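Local coordinates for protein prolyl-tRNA synthetase (Naegleria fowleri, PDB 6UYH) that probably catalyses the ATP-dependent attachment of proline to its cognate tRNA, and here holds halofuginone and the ATP analogue AMPPNP in its catalytic domain, at residues A[117-122]-A[165-170]; A[123-128]-A[248-253]. All blocks are in the same frame, centred on the assembly; numbering follows the deposited sequence.

Contact 1: residues A[117-122]-A[165-170]; sequences RPTSET and FYWQEG. With HFG (7-bromo-6-chloro-3-{3-[(2R,3S)-3-hydroxypiperidin-2-yl]-2-oxopropyl}quinazolin-4(3H)-one), chain D; ANP (phosphoaminophosphonic acid-adenylate ester), chain C.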
ATOM      1  N   ARG A 117      14.208   5.173   5.633  1.00 16.40           N
ATOM      2  CA  ARG A 117      13.121   5.957   6.206  1.00 17.39           C
ATOM      3  C   ARG A 117      12.774   5.519   7.624  1.00 16.59           C
ATOM      4  O   ARG A 117      12.244   4.417   7.810  1.00 17.09           O
ATOM      5  CB  ARG A 117      11.882   5.810   5.299  1.00 18.93           C
ATOM      6  CG  ARG A 117      10.588   6.401   5.839  1.00 27.82           C
ATOM      7  CD  ARG A 117       9.520   6.386   4.744  1.00 28.73           C
ATOM      8  NE  ARG A 117       9.328   5.049   4.189  1.00 24.12           N
ATOM      9  CZ  ARG A 117       9.005   4.791   2.927  1.00 21.41           C
ATOM     10  NH1 ARG A 117       8.845   5.771   2.049  1.00 18.46           N
ATOM     11  NH2 ARG A 117       8.848   3.537   2.533  1.00 24.99           N
ATOM     12  N   PRO A 118      13.043   6.349   8.642  1.00 17.50           N
ATOM     13  CA  PRO A 118      12.550   6.054   9.999  1.00 21.63           C
ATOM     14  C   PRO A 118      11.283   6.830  10.326  1.00 19.74           C
ATOM     15  O   PRO A 118      10.632   6.604  11.352  1.00 22.32           O
ATOM     16  CB  PRO A 118      13.712   6.507  10.883  1.00 24.71           C
ATOM     17  CG  PRO A 118      14.258   7.699  10.138  1.00 23.66           C
ATOM     18  CD  PRO A 118      14.063   7.417   8.656  1.00 19.02           C
ATOM     19  N   THR A 119      10.981   7.781   9.441  1.00 15.85           N
ATOM     20  CA  THR A 119       9.882   8.745   9.444  1.00 18.95           C
ATOM     21  C   THR A 119      10.252   9.733   8.340  1.00 17.79           C
ATOM     22  O   THR A 119      11.423   9.773   7.941  1.00 17.75           O
ATOM     23  CB  THR A 119       9.678   9.433  10.806  1.00 17.52           C
ATOM     24  OG1 THR A 119       8.562  10.329  10.705  1.00 20.54           O
ATOM     25  CG2 THR A 119      10.922  10.227  11.216  1.00 18.70           C
ATOM     26  N   SER A 120       9.306  10.518   7.813  1.00 18.07           N
ATOM     27  CA  SER A 120       9.569  11.226   6.558  1.00 15.94           C
ATOM     28  C   SER A 120       9.647  12.753   6.656  1.00 15.71           C
ATOM     29  O   SER A 120       9.648  13.411   5.610  1.00 18.63           O
ATOM     30  CB  SER A 120       8.526  10.835   5.513  1.00 16.98           C
ATOM     31  OG  SER A 120       8.616   9.442   5.272  1.00 17.41           O
ATOM     32  N   GLU A 121       9.747  13.336   7.860  1.00 19.52           N
ATOM     33  CA  GLU A 121       9.871  14.791   7.956  1.00 20.35           C
ATOM     34  C   GLU A 121      11.007  15.328   7.084  1.00 19.15           C
ATOM     35  O   GLU A 121      10.821  16.295   6.333  1.00 18.80           O
ATOM     36  CB  GLU A 121      10.102  15.216   9.407  1.00 18.92           C
ATOM     37  CG  GLU A 121       8.849  15.238  10.284  1.00 21.40           C
ATOM     38  CD  GLU A 121       8.488  13.874  10.841  1.00 23.87           C
ATOM     39  OE1 GLU A 121       9.202  12.888  10.564  1.00 22.91           O
ATOM     40  OE2 GLU A 121       7.482  13.787  11.569  1.00 25.04           O
ATOM     41  N   THR A 122      12.203  14.731   7.192  1.00 17.39           N
ATOM     42  CA  THR A 122      13.360  15.257   6.462  1.00 19.80           C
ATOM     43  C   THR A 122      13.351  14.857   4.994  1.00 16.47           C
ATOM     44  O   THR A 122      14.121  15.426   4.205  1.00 19.92           O
ATOM     45  CB  THR A 122      14.684  14.803   7.096  1.00 20.56           C
ATOM     46  OG1 THR A 122      14.816  13.378   6.991  1.00 21.95           O
ATOM     47  CG2 THR A 122      14.772  15.241   8.566  1.00 23.22           C
ATOM     48  N   PHE A 165       8.008  -1.801  10.320  1.00 17.27           N
ATOM     49  CA  PHE A 165       6.575  -1.749  10.575  1.00 14.68           C
ATOM     50  C   PHE A 165       5.910  -0.944   9.474  1.00 18.98           C
ATOM     51  O   PHE A 165       6.573  -0.351   8.623  1.00 19.58           O
ATOM     52  CB  PHE A 165       6.255  -1.202  11.993  1.00 13.59           C
ATOM     53  CG  PHE A 165       6.753   0.196  12.280  1.00 17.01           C
ATOM     54  CD1 PHE A 165       5.902   1.287  12.141  1.00 17.41           C
ATOM     55  CD2 PHE A 165       8.037   0.410  12.764  1.00 20.03           C
ATOM     56  CE1 PHE A 165       6.323   2.570  12.452  1.00 18.96           C
ATOM     57  CE2 PHE A 165       8.476   1.705  13.081  1.00 22.09           C
ATOM     58  CZ  PHE A 165       7.612   2.780  12.916  1.00 21.42           C
ATOM     59  N   TYR A 166       4.585  -0.962   9.471  1.00 14.34           N
ATOM     60  CA  TYR A 166       3.792  -0.287   8.449  1.00 19.41           C
ATOM     61  C   TYR A 166       2.928   0.757   9.135  1.00 18.96           C
ATOM     62  O   TYR A 166       2.431   0.527  10.241  1.00 18.52           O
ATOM     63  CB  TYR A 166       2.938  -1.304   7.666  1.00 18.64           C
ATOM     64  CG  TYR A 166       3.817  -2.429   7.184  1.00 22.60           C
ATOM     65  CD1 TYR A 166       4.568  -2.286   6.036  1.00 21.39           C
ATOM     66  CD2 TYR A 166       3.961  -3.606   7.924  1.00 22.33           C
ATOM     67  CE1 TYR A 166       5.424  -3.296   5.598  1.00 22.84           C
ATOM     68  CE2 TYR A 166       4.820  -4.631   7.492  1.00 22.22           C
ATOM     69  CZ  TYR A 166       5.555  -4.457   6.338  1.00 23.17           C
ATOM     70  OH  TYR A 166       6.402  -5.455   5.891  1.00 24.87           O
ATOM     71  N   TRP A 167       2.770   1.915   8.499  1.00 15.36           N
ATOM     72  CA  TRP A 167       1.967   2.968   9.108  1.00 15.17           C
ATOM     73  C   TRP A 167       1.361   3.828   8.010  1.00 15.76           C
ATOM     74  O   TRP A 167       1.595   3.607   6.818  1.00 16.24           O
ATOM     75  CB  TRP A 167       2.788   3.802  10.101  1.00 17.11           C
ATOM     76  CG  TRP A 167       3.802   4.807   9.550  1.00 16.64           C
ATOM     77  CD1 TRP A 167       4.109   5.082   8.235  1.00 15.91           C
ATOM     78  CD2 TRP A 167       4.650   5.647  10.338  1.00 17.10           C
ATOM     79  NE1 TRP A 167       5.088   6.058   8.176  1.00 17.16           N
ATOM     80  CE2 TRP A 167       5.432   6.418   9.452  1.00 15.61           C
ATOM     81  CE3 TRP A 167       4.813   5.830  11.719  1.00 18.79           C
ATOM     82  CZ2 TRP A 167       6.371   7.348   9.902  1.00 19.45           C
ATOM     83  CZ3 TRP A 167       5.744   6.751  12.165  1.00 20.53           C
ATOM     84  CH2 TRP A 167       6.512   7.496  11.257  1.00 23.30           C
ATOM     85  N   GLN A 168       0.553   4.798   8.420  1.00 16.33           N
ATOM     86  CA  GLN A 168       0.353   6.001   7.628  1.00 14.64           C
ATOM     87  C   GLN A 168       1.006   7.131   8.399  1.00 12.50           C
ATOM     88  O   GLN A 168       0.992   7.131   9.636  1.00 14.70           O
ATOM     89  CB  GLN A 168      -1.125   6.335   7.374  1.00 15.66           C
ATOM     90  CG  GLN A 168      -2.011   6.483   8.642  1.00 16.49           C
ATOM     91  CD  GLN A 168      -1.858   7.814   9.414  1.00 16.35           C
ATOM     92  OE1 GLN A 168      -2.051   7.846  10.636  1.00 17.50           O
ATOM     93  NE2 GLN A 168      -1.551   8.910   8.703  1.00 16.70           N
ATOM     94  N   GLU A 169       1.612   8.068   7.673  1.00 13.99           N
ATOM     95  CA  GLU A 169       2.062   9.323   8.261  1.00 15.28           C
ATOM     96  C   GLU A 169       1.453  10.470   7.466  1.00 15.94           C
ATOM     97  O   GLU A 169       1.557  10.516   6.230  1.00 16.01           O
ATOM     98  CB  GLU A 169       3.606   9.422   8.315  1.00 14.89           C
ATOM     99  CG  GLU A 169       4.292   9.226   6.959  1.00 16.79           C
ATOM    100  CD  GLU A 169       5.806   9.282   7.059  1.00 20.93           C
ATOM    101  OE1 GLU A 169       6.467   8.434   6.418  1.00 18.72           O
ATOM    102  OE2 GLU A 169       6.325  10.172   7.768  1.00 18.99           O
ATOM    103  N   GLY A 170       0.802  11.384   8.177  1.00 16.41           N
ATOM    104  CA  GLY A 170       0.212  12.571   7.582  1.00 17.96           C
ATOM    105  C   GLY A 170       1.041  13.780   7.980  1.00 21.03           C
ATOM    106  O   GLY A 170       1.534  13.851   9.101  1.00 19.40           O
TER
HETATM  107  O4' HFG D 602       8.486   9.857  13.831  1.00 20.28           O
HETATM  108  C21 HFG D 602       8.391  10.673  14.724  1.00 24.81           C
HETATM  109  C3' HFG D 602       7.428  11.835  14.645  1.00 20.55           C
HETATM  110  C2' HFG D 602       6.196  11.622  13.757  1.00 20.83           C
HETATM  111  N1' HFG D 602       6.539  11.504  12.333  1.00 17.42           N
HETATM  112  C6' HFG D 602       5.344  11.451  11.483  1.00 16.82           C
HETATM  113  C5' HFG D 602       4.454  10.289  11.832  1.00 18.02           C
HETATM  114  C4' HFG D 602       4.106  10.309  13.323  1.00 17.85           C
HETATM  115  C39 HFG D 602       5.360  10.410  14.172  1.00 16.99           C
HETATM  116  O7' HFG D 602       4.999  10.513  15.553  1.00 18.66           O
HETATM  117  C1' HFG D 602       9.266  10.582  15.983  1.00 20.25           C
HETATM  118  N3  HFG D 602      10.479   9.802  15.750  1.00 19.80           N
HETATM  119  C4  HFG D 602      11.449  10.347  14.919  1.00 16.95           C
HETATM  120  O11 HFG D 602      11.316  11.458  14.439  1.00 22.03           O
HETATM  121  C10 HFG D 602      12.582   9.449  14.663  1.00 22.33           C
HETATM  122  C5  HFG D 602      13.641   9.867  13.858  1.00 20.51           C
HETATM  123  C2  HFG D 602      10.601   8.544  16.276  1.00 22.25           C
HETATM  124  N1  HFG D 602      11.565   7.722  16.063  1.00 23.99           N
HETATM  125  C9  HFG D 602      12.584   8.168  15.220  1.00 23.05           C
HETATM  126  C8  HFG D 602      13.622   7.285  14.920  1.00 22.26           C
HETATM  127  C7  HFG D 602      14.651   7.708  14.095  1.00 23.39           C
HETATM  128 BR1  HFG D 602      15.986   6.451  13.625  1.00 38.31          BR
HETATM  129  C6  HFG D 602      14.677   8.993  13.596  1.00 21.53           C
HETATM  130 CL1  HFG D 602      16.032   9.568  12.671  1.00 29.18          CL
HETATM  131  PG  ANP C 601       7.538   4.354  21.091  1.00 44.96           P
HETATM  132  O1G ANP C 601       7.811   4.693  22.480  1.00 48.39           O
HETATM  133  O2G ANP C 601       8.899   3.898  20.415  1.00 37.08           O
HETATM  134  O3G ANP C 601       6.468   3.194  21.116  1.00 52.93           O
HETATM  135  PB  ANP C 601       7.570   6.618  19.127  1.00 37.32           P
HETATM  136  O1B ANP C 601       7.738   7.978  19.617  1.00 38.66           O
HETATM  137  O2B ANP C 601       8.951   6.058  18.668  1.00 31.96           O
HETATM  138  N3B ANP C 601       6.905   5.614  20.248  1.00 46.77           N
HETATM  139  PA  ANP C 601       6.282   7.565  16.716  1.00 26.46           P
HETATM  140  O1A ANP C 601       5.668   8.829  17.174  1.00 32.74           O
HETATM  141  O2A ANP C 601       7.562   7.829  15.994  1.00 26.06           O
HETATM  142  O3A ANP C 601       6.599   6.576  17.918  1.00 31.43           O
HETATM  143  O5' ANP C 601       5.363   6.646  15.765  1.00 29.10           O
HETATM  144  C5' ANP C 601       3.953   6.799  15.482  1.00 25.80           C
HETATM  145  C4' ANP C 601       3.254   5.584  16.033  1.00 31.92           C
HETATM  146  O4' ANP C 601       3.819   4.389  15.451  1.00 24.98           O
HETATM  147  C3' ANP C 601       3.446   5.411  17.531  1.00 35.76           C
HETATM  148  O3' ANP C 601       2.483   6.172  18.251  1.00 47.43           O
HETATM  149  C2' ANP C 601       3.253   3.906  17.723  1.00 28.95           C
HETATM  150  O2' ANP C 601       1.883   3.608  17.959  1.00 29.21           O
HETATM  151  C1' ANP C 601       3.763   3.326  16.389  1.00 20.67           C
HETATM  152  N9  ANP C 601       5.087   2.723  16.478  1.00 24.31           N
HETATM  153  C8  ANP C 601       6.245   3.322  16.904  1.00 21.83           C
HETATM  154  N7  ANP C 601       7.296   2.542  16.875  1.00 23.11           N
HETATM  155  C5  ANP C 601       6.797   1.339  16.391  1.00 21.25           C
HETATM  156  C6  ANP C 601       7.406   0.099  16.127  1.00 22.18           C
HETATM  157  N6  ANP C 601       8.714  -0.136  16.263  1.00 20.37           N
HETATM  158  N1  ANP C 601       6.615  -0.904  15.684  1.00 19.74           N
HETATM  159  C2  ANP C 601       5.314  -0.662  15.496  1.00 19.60           C
HETATM  160  N3  ANP C 601       4.634   0.469  15.692  1.00 19.85           N
HETATM  161  C4  ANP C 601       5.437   1.436  16.147  1.00 20.06           C
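S120 and E169 meet by two hydrogen bonds on one carboxylate. The backbone N of S120 gives its hydrogen to the syn lone pair of E169 OE2 at 3.0 Å, while S120 OG reaches E169 OE1 at 2.6 Å from above the carboxylate plane, 37° out of it. E169 CG sits between backbone N and carbonyl carbon (chi1 55°) and the chain beyond is extended, which carries the carboxylate from the strand across to the start of helix 121-131. Both oxygens have further partners: Q144 NE2 and, weakly, W167 NE1 on OE1, H171 NE2 on OE2. This buried acid is gripped from several directions, which would fix its rotation. W167 lies alongside: its CH2 edge comes within 3.5 Å of T119 OG1, near the ring plane, and E169 CB rests over one face. T119 OG1 stands trans to its backbone N (chi1 -179°) and gives its hydrogen to E121 OE1 at 2.6 Å. T119 OG1 accepts from the piperidine N1' of halofuginone at 2.9 Å, and E121 OE2 takes N1' at 2.6 Å, a clasp consistent with a cationic amine. P118 packs its ring on the halogenated end of the drug, with CB 3.6 Å from C7, and F165 lays one ring face against the adenine of AMPPNP. P118, T119 and E121 line the halofuginone pocket, probably overlapping the proline site; F165 and W167 border the nucleotide. Strand 164-174 runs between strands 140-149 and 261-272; loop 117-120 leads into helix 121-131, which starts beside the E169 carboxylate, and R117 reaches N147 of strand 140-149.

Contact 2: residues A[123-128]-A[248-253]; sequences IMYPSY and KMFKIQ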
ATOM      1  N   ILE A 123      12.494  13.901   4.626  1.00 16.85           N
ATOM      2  CA  ILE A 123      12.314  13.476   3.240  1.00 17.26           C
ATOM      3  C   ILE A 123      11.325  14.387   2.520  1.00 19.61           C
ATOM      4  O   ILE A 123      11.483  14.666   1.328  1.00 19.38           O
ATOM      5  CB  ILE A 123      11.838  12.008   3.215  1.00 17.31           C
ATOM      6  CG1 ILE A 123      12.885  11.101   3.866  1.00 18.74           C
ATOM      7  CG2 ILE A 123      11.490  11.543   1.781  1.00 17.59           C
ATOM      8  CD1 ILE A 123      12.447   9.634   3.976  1.00 16.66           C
ATOM      9  N   MET A 124      10.311  14.879   3.231  1.00 17.31           N
ATOM     10  CA  MET A 124       9.210  15.621   2.636  1.00 17.75           C
ATOM     11  C   MET A 124       9.344  17.131   2.736  1.00 22.72           C
ATOM     12  O   MET A 124       8.893  17.836   1.825  1.00 21.09           O
ATOM     13  CB  MET A 124       7.894  15.201   3.294  1.00 16.80           C
ATOM     14  CG  MET A 124       7.550  13.755   3.033  1.00 15.02           C
ATOM     15  SD  MET A 124       6.115  13.222   3.998  1.00 21.35           S
ATOM     16  CE  MET A 124       4.818  14.148   3.190  1.00 18.07           C
ATOM     17  N   TYR A 125       9.945  17.654   3.796  1.00 21.44           N
ATOM     18  CA  TYR A 125       9.798  19.085   4.036  1.00 19.36           C
ATOM     19  C   TYR A 125      10.631  19.956   3.093  1.00 20.01           C
ATOM     20  O   TYR A 125      10.236  21.101   2.850  1.00 23.47           O
ATOM     21  CB  TYR A 125      10.085  19.411   5.509  1.00 20.96           C
ATOM     22  CG  TYR A 125       9.032  18.845   6.452  1.00 22.63           C
ATOM     23  CD1 TYR A 125       7.851  18.289   5.949  1.00 25.46           C
ATOM     24  CD2 TYR A 125       9.218  18.842   7.832  1.00 24.03           C
ATOM     25  CE1 TYR A 125       6.889  17.765   6.795  1.00 20.35           C
ATOM     26  CE2 TYR A 125       8.257  18.312   8.693  1.00 21.92           C
ATOM     27  CZ  TYR A 125       7.097  17.772   8.165  1.00 21.46           C
ATOM     28  OH  TYR A 125       6.135  17.244   9.008  1.00 22.92           O
ATOM     29  N   PRO A 126      11.733  19.476   2.492  1.00 21.33           N
ATOM     30  CA  PRO A 126      12.328  20.279   1.409  1.00 26.32           C
ATOM     31  C   PRO A 126      11.376  20.489   0.242  1.00 24.89           C
ATOM     32  O   PRO A 126      11.363  21.575  -0.350  1.00 24.99           O
ATOM     33  CB  PRO A 126      13.575  19.472   1.021  1.00 26.00           C
ATOM     34  CG  PRO A 126      13.964  18.790   2.294  1.00 24.19           C
ATOM     35  CD  PRO A 126      12.639  18.382   2.896  1.00 22.68           C
ATOM     36  N   SER A 127      10.551  19.487  -0.085  1.00 21.10           N
ATOM     37  CA  SER A 127       9.529  19.666  -1.117  1.00 23.36           C
ATOM     38  C   SER A 127       8.453  20.642  -0.668  1.00 23.43           C
ATOM     39  O   SER A 127       7.954  21.438  -1.474  1.00 24.25           O
ATOM     40  CB  SER A 127       8.896  18.317  -1.465  1.00 22.16           C
ATOM     41  OG  SER A 127       9.840  17.483  -2.096  1.00 22.80           O
ATOM     42  N   TYR A 128       8.062  20.577   0.607  1.00 16.70           N
ATOM     43  CA  TYR A 128       7.071  21.516   1.117  1.00 19.50           C
ATOM     44  C   TYR A 128       7.555  22.950   0.963  1.00 22.77           C
ATOM     45  O   TYR A 128       6.771  23.847   0.632  1.00 25.34           O
ATOM     46  CB  TYR A 128       6.765  21.204   2.589  1.00 19.08           C
ATOM     47  CG  TYR A 128       5.743  20.106   2.825  1.00 19.01           C
ATOM     48  CD1 TYR A 128       5.770  18.929   2.092  1.00 20.62           C
ATOM     49  CD2 TYR A 128       4.769  20.240   3.811  1.00 21.59           C
ATOM     50  CE1 TYR A 128       4.840  17.927   2.307  1.00 22.02           C
ATOM     51  CE2 TYR A 128       3.828  19.242   4.030  1.00 21.40           C
ATOM     52  CZ  TYR A 128       3.872  18.091   3.282  1.00 19.51           C
ATOM     53  OH  TYR A 128       2.947  17.089   3.495  1.00 17.67           O
ATOM     54  N   LYS A 248      10.755  26.743  10.174  1.00 32.10           N
ATOM     55  CA  LYS A 248      11.972  27.536  10.292  1.00 32.61           C
ATOM     56  C   LYS A 248      13.188  26.723   9.870  1.00 32.23           C
ATOM     57  O   LYS A 248      14.084  27.240   9.194  1.00 42.41           O
ATOM     58  CB  LYS A 248      12.129  28.059  11.721  1.00 36.42           C
ATOM     59  CG  LYS A 248      11.152  29.167  12.073  1.00 39.23           C
ATOM     60  CD  LYS A 248      11.202  29.494  13.561  1.00 41.90           C
ATOM     61  CE  LYS A 248      10.098  30.466  13.942  1.00 50.50           C
ATOM     62  NZ  LYS A 248      10.036  30.711  15.416  1.00 48.75           N
ATOM     63  N   MET A 249      13.207  25.439  10.230  1.00 34.41           N
ATOM     64  CA  MET A 249      14.293  24.541   9.850  1.00 36.61           C
ATOM     65  C   MET A 249      14.421  24.422   8.335  1.00 43.08           C
ATOM     66  O   MET A 249      15.533  24.436   7.793  1.00 41.82           O
ATOM     67  CB  MET A 249      14.046  23.161  10.466  1.00 44.24           C
ATOM     68  CG  MET A 249      15.225  22.505  11.172  1.00 58.22           C
ATOM     69  SD  MET A 249      14.737  20.946  11.973  1.00 68.82           S
ATOM     70  CE  MET A 249      13.695  21.535  13.309  1.00 61.66           C
ATOM     71  N   PHE A 250      13.298  24.286   7.632  1.00 38.98           N
ATOM     72  CA  PHE A 250      13.327  24.003   6.203  1.00 29.54           C
ATOM     73  C   PHE A 250      12.927  25.196   5.345  1.00 30.95           C
ATOM     74  O   PHE A 250      12.792  25.044   4.133  1.00 32.87           O
ATOM     75  CB  PHE A 250      12.438  22.793   5.892  1.00 26.55           C
ATOM     76  CG  PHE A 250      13.007  21.510   6.392  1.00 28.41           C
ATOM     77  CD1 PHE A 250      12.723  21.062   7.671  1.00 34.13           C
ATOM     78  CD2 PHE A 250      13.876  20.777   5.607  1.00 28.61           C
ATOM     79  CE1 PHE A 250      13.269  19.891   8.148  1.00 34.31           C
ATOM     80  CE2 PHE A 250      14.423  19.600   6.077  1.00 29.24           C
ATOM     81  CZ  PHE A 250      14.126  19.162   7.361  1.00 27.41           C
ATOM     82  N   LYS A 251      12.753  26.378   5.937  1.00 34.75           N
ATOM     83  CA  LYS A 251      12.370  27.583   5.199  1.00 33.74           C
ATOM     84  C   LYS A 251      11.066  27.365   4.430  1.00 36.66           C
ATOM     85  O   LYS A 251      10.977  27.601   3.223  1.00 34.66           O
ATOM     86  CB  LYS A 251      13.495  28.042   4.264  1.00 39.37           C
ATOM     87  N   ILE A 252      10.040  26.909   5.146  1.00 37.93           N
ATOM     88  CA  ILE A 252       8.707  26.740   4.568  1.00 37.30           C
ATOM     89  C   ILE A 252       7.958  28.036   4.862  1.00 35.84           C
ATOM     90  O   ILE A 252       7.348  28.207   5.919  1.00 37.14           O
ATOM     91  CB  ILE A 252       7.985  25.513   5.117  1.00 29.77           C
ATOM     92  CG1 ILE A 252       8.848  24.255   4.959  1.00 26.15           C
ATOM     93  CG2 ILE A 252       6.659  25.330   4.400  1.00 31.32           C
ATOM     94  CD1 ILE A 252       8.288  23.023   5.683  1.00 24.53           C
ATOM     95  N   GLN A 253       7.999  28.956   3.901  1.00 32.27           N
ATOM     96  CA  GLN A 253       7.488  30.309   4.061  1.00 35.28           C
ATOM     97  C   GLN A 253       6.451  30.593   2.989  1.00 42.46           C
ATOM     98  O   GLN A 253       6.443  29.978   1.921  1.00 40.34           O
ATOM     99  CB  GLN A 253       8.611  31.345   3.958  1.00 41.50           C
ATOM    100  CG  GLN A 253       9.698  31.212   5.008  1.00 47.56           C
ATOM    101  CD  GLN A 253      10.905  32.064   4.682  1.00 55.84           C
ATOM    102  OE1 GLN A 253      11.519  31.903   3.627  1.00 61.85           O
ATOM    103  NE2 GLN A 253      11.243  32.987   5.576  1.00 58.88           N
TER
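Y125 and F250 each turn CG beside the backbone N, opposite the carbonyl carbon (chi1 -68° and -71°), and this brings Y125 CB over the face of the F250 ring. CB stands 3.9 Å from the ring centroid, a CH-pi contact. The Y125 ring then presents its edge to the same phenyl group in an offset edge-to-face pair, centroids 5.9 Å apart and planes at 82°. P126 meets the other side of the phenyl rim, at CD2 and CE2, its CD 3.8 Å from F250 CD2, the proline ring crossing the phenyl group at a slant. I252, in the connection after the helix, sets CD1 against the CB atoms of two residues one turn apart: it lies 4.0 Å from Y125 CB and 3.9 Å from Y128 CB. Y128 thus gives its CB and Y125 its CB and ring edge to this contact, while both hydroxyls go to H171 of strand 164-174, Y125 OH to ND1 and Y128 OH to the carbonyl O. Helix 121-131 is kinked here: the N of P126 has no hydrogen to give, and S127 N bonds only weakly, to M124 O. K251, with positive phi, turns the chain out of helix 245-250 toward strand 253-255. The result is apolar packing of a helix against a helix end and the connection after it, within the class II synthetase catalytic core, where helix 121-131 lies against the antiparallel strands.

Overall arrangement
Helix 121-131 joins the two contacts: 117-122 holds its first residues and the loop before it, 123-128 the turns that follow. The centres lie 16 Å apart, and the segments touch, T122 CA reaching F250 CZ at 4.1 Å. Contact 1 is wholly buried, about 15 Å from the chain's centre, and polar, with its carboxylates serving a strand, a helix start and a bound drug. Contact 2, also largely buried but farther out at about 29 Å, is apolar and opens to solvent at P126 and, in part, F250. H171 connects them, bonding E169 in one and both tyrosine hydroxyls in the other. Both touch the second subunit, through R117 and Y166, and I123 and S127.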